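Local structure of beta-glucoside phosphorylase BglX (Unidentified, 5VQE) at residues R349-G352 with M353-K356. The protein probably transfers glucosyl units from beta-glucosides to phosphate, as a glycoside hydrolase family 3 enzyme that works as a phosphorylase. Residues are numbered along the deposited sequence; the frame is centred on the assembly and turned at random.
Sequences RILG and MKAK
Ile350 O is gripped by two backbone amides of the next turn. Lys354 N makes the sounder bond to it, at 3.2 Å. Met353 N adds a weak one, 3.1 Å from Ile350 O but with an angle at the hydrogen of only 126°. Met353 N divides its proton, reaching also to Arg349 O in a long, weak bond of 3.3 Å; that carbonyl takes a second hydrogen bond from the hydroxyl of Tyr11. From there the ladder tightens toward the end of helix 340-356, with Ala355 N to Leu351 O at 2.9 Å and Lys356 N to Gly352 O at 2.8 Å.

Beside this backbone ladder, Ile350 and Lys354 run alongside each other, pointing the same way. Ile350 holds CG2 opposite its backbone N (chi1 -62° for CG1), which turns this methyl toward the Lys354 chain. Extended beyond CG, the lysine passes CG and CD over Ile350 O, then meets the CG2 methyl of Ile350 with CE at 3.8 Å. Leu351 packs on Trp20, Val21 and Thr24 of helix 15-27, where Ala355 also meets Trp20, and it reaches Ile85, which Lys354 touches as well.

The C-terminal turns of helix 340-356, in the family 3 N-terminal domain, thus pack against helix 15-27; none of the residues here lines the sugar pocket. Lys354 illustrates the principle: the far end of its stem packs on a neighbour one turn back, while its buried ammonium is satisfied by the backbone carbonyl oxygens of Gly60 and Pro86 and the side-chain amide oxygen of Gln36, which probably stabilise its positive charge.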
ATOM      1  N   ARG A 349      -4.372   7.844 -23.747  1.00 10.65           N
ATOM      2  CA  ARG A 349      -4.806   6.940 -22.688  1.00 10.06           C
ATOM      3  C   ARG A 349      -5.074   7.689 -21.388  1.00 11.76           C
ATOM      4  O   ARG A 349      -5.922   7.264 -20.596  1.00 10.85           O
ATOM      5  CB  ARG A 349      -3.765   5.839 -22.472  1.00 13.76           C
ATOM      6  CG  ARG A 349      -3.970   4.629 -23.364  1.00 12.44           C
ATOM      7  CD  ARG A 349      -3.217   3.423 -22.843  1.00 14.13           C
ATOM      8  NE  ARG A 349      -3.584   2.192 -23.544  1.00 14.98           N
ATOM      9  CZ  ARG A 349      -2.910   1.667 -24.569  1.00 16.18           C
ATOM     10  NH1 ARG A 349      -1.828   2.258 -25.045  1.00 14.77           N
ATOM     11  NH2 ARG A 349      -3.326   0.541 -25.124  1.00 13.05           N
ATOM     12  N   ILE A 350      -4.372   8.799 -21.156  1.00 10.65           N
ATOM     13  CA  ILE A 350      -4.643   9.638 -19.990  1.00 11.09           C
ATOM     14  C   ILE A 350      -5.996  10.322 -20.131  1.00 13.59           C
ATOM     15  O   ILE A 350      -6.853  10.249 -19.243  1.00 11.17           O
ATOM     16  CB  ILE A 350      -3.518  10.674 -19.816  1.00 10.80           C
ATOM     17  CG1 ILE A 350      -2.185   9.966 -19.561  1.00 11.01           C
ATOM     18  CG2 ILE A 350      -3.850  11.637 -18.696  1.00 11.25           C
ATOM     19  CD1 ILE A 350      -0.992  10.868 -19.651  1.00 10.87           C
ATOM     20  N   LEU A 351      -6.197  11.020 -21.244  1.00 10.98           N
ATOM     21  CA  LEU A 351      -7.473  11.673 -21.485  1.00 13.16           C
ATOM     22  C   LEU A 351      -8.614  10.673 -21.512  1.00 12.08           C
ATOM     23  O   LEU A 351      -9.724  10.992 -21.079  1.00 15.56           O
ATOM     24  CB  LEU A 351      -7.414  12.437 -22.799  1.00 12.96           C
ATOM     25  CG  LEU A 351      -6.457  13.618 -22.813  1.00 13.26           C
ATOM     26  CD1 LEU A 351      -6.297  14.138 -24.234  1.00 16.24           C
ATOM     27  CD2 LEU A 351      -6.963  14.700 -21.896  1.00 16.19           C
ATOM     28  N   GLY A 352      -8.362   9.459 -22.004  1.00 11.81           N
ATOM     29  CA  GLY A 352      -9.420   8.466 -22.055  1.00 13.01           C
ATOM     30  C   GLY A 352      -9.919   8.065 -20.680  1.00 10.80           C
ATOM     31  O   GLY A 352     -11.105   7.776 -20.500  1.00 12.73           O
ATOM     32  N   MET A 353      -9.025   8.027 -19.691  1.00 11.08           N
ATOM     33  CA  MET A 353      -9.480   7.703 -18.342  1.00 10.48           C
ATOM     34  C   MET A 353     -10.254   8.868 -17.743  1.00 12.84           C
ATOM     35  O   MET A 353     -11.200   8.657 -16.974  1.00 13.25           O
ATOM     36  CB  MET A 353      -8.294   7.312 -17.454  1.00 11.29           C
ATOM     37  CG  MET A 353      -7.830   5.868 -17.667  1.00 14.45           C
ATOM     38  SD  MET A 353      -9.073   4.676 -17.124  1.00 14.01           S
ATOM     39  CE  MET A 353      -8.613   3.173 -18.006  1.00 13.38           C
ATOM     40  N   LYS A 354      -9.870  10.100 -18.091  1.00 11.73           N
ATOM     41  CA  LYS A 354     -10.623  11.266 -17.652  1.00 10.84           C
ATOM     42  C   LYS A 354     -12.020  11.267 -18.256  1.00 13.84           C
ATOM     43  O   LYS A 354     -13.000  11.580 -17.570  1.00 13.21           O
ATOM     44  CB  LYS A 354      -9.846  12.530 -18.017  1.00 14.48           C
ATOM     45  CG  LYS A 354      -8.545  12.631 -17.236  1.00 12.84           C
ATOM     46  CD  LYS A 354      -7.691  13.825 -17.620  1.00 10.71           C
ATOM     47  CE  LYS A 354      -6.378  13.805 -16.847  1.00 10.55           C
ATOM     48  NZ  LYS A 354      -5.605  15.076 -16.880  1.00 11.85           N
ATOM     49  N   ALA A 355     -12.135  10.870 -19.528  1.00 12.58           N
ATOM     50  CA  ALA A 355     -13.445  10.732 -20.151  1.00 13.84           C
ATOM     51  C   ALA A 355     -14.223   9.568 -19.554  1.00 15.21           C
ATOM     52  O   ALA A 355     -15.443   9.660 -19.377  1.00 13.44           O
ATOM     53  CB  ALA A 355     -13.292  10.551 -21.659  1.00 16.18           C
ATOM     54  N   LYS A 356     -13.540   8.466 -19.228  1.00 14.58           N
ATOM     55  CA  LYS A 356     -14.224   7.332 -18.609  1.00 14.64           C
ATOM     56  C   LYS A 356     -14.904   7.754 -17.314  1.00 15.55           C
ATOM     57  O   LYS A 356     -16.031   7.334 -17.025  1.00 14.02           O
ATOM     58  CB  LYS A 356     -13.223   6.199 -18.355  1.00 14.44           C
ATOM     59  CG  LYS A 356     -13.799   4.921 -17.740  1.00 15.99           C
ATOM     60  CD  LYS A 356     -12.669   3.951 -17.373  1.00 17.05           C
ATOM     61  CE  LYS A 356     -13.151   2.811 -16.485  1.00 18.02           C
ATOM     62  NZ  LYS A 356     -14.053   1.904 -17.213  1.00 16.60           N
TER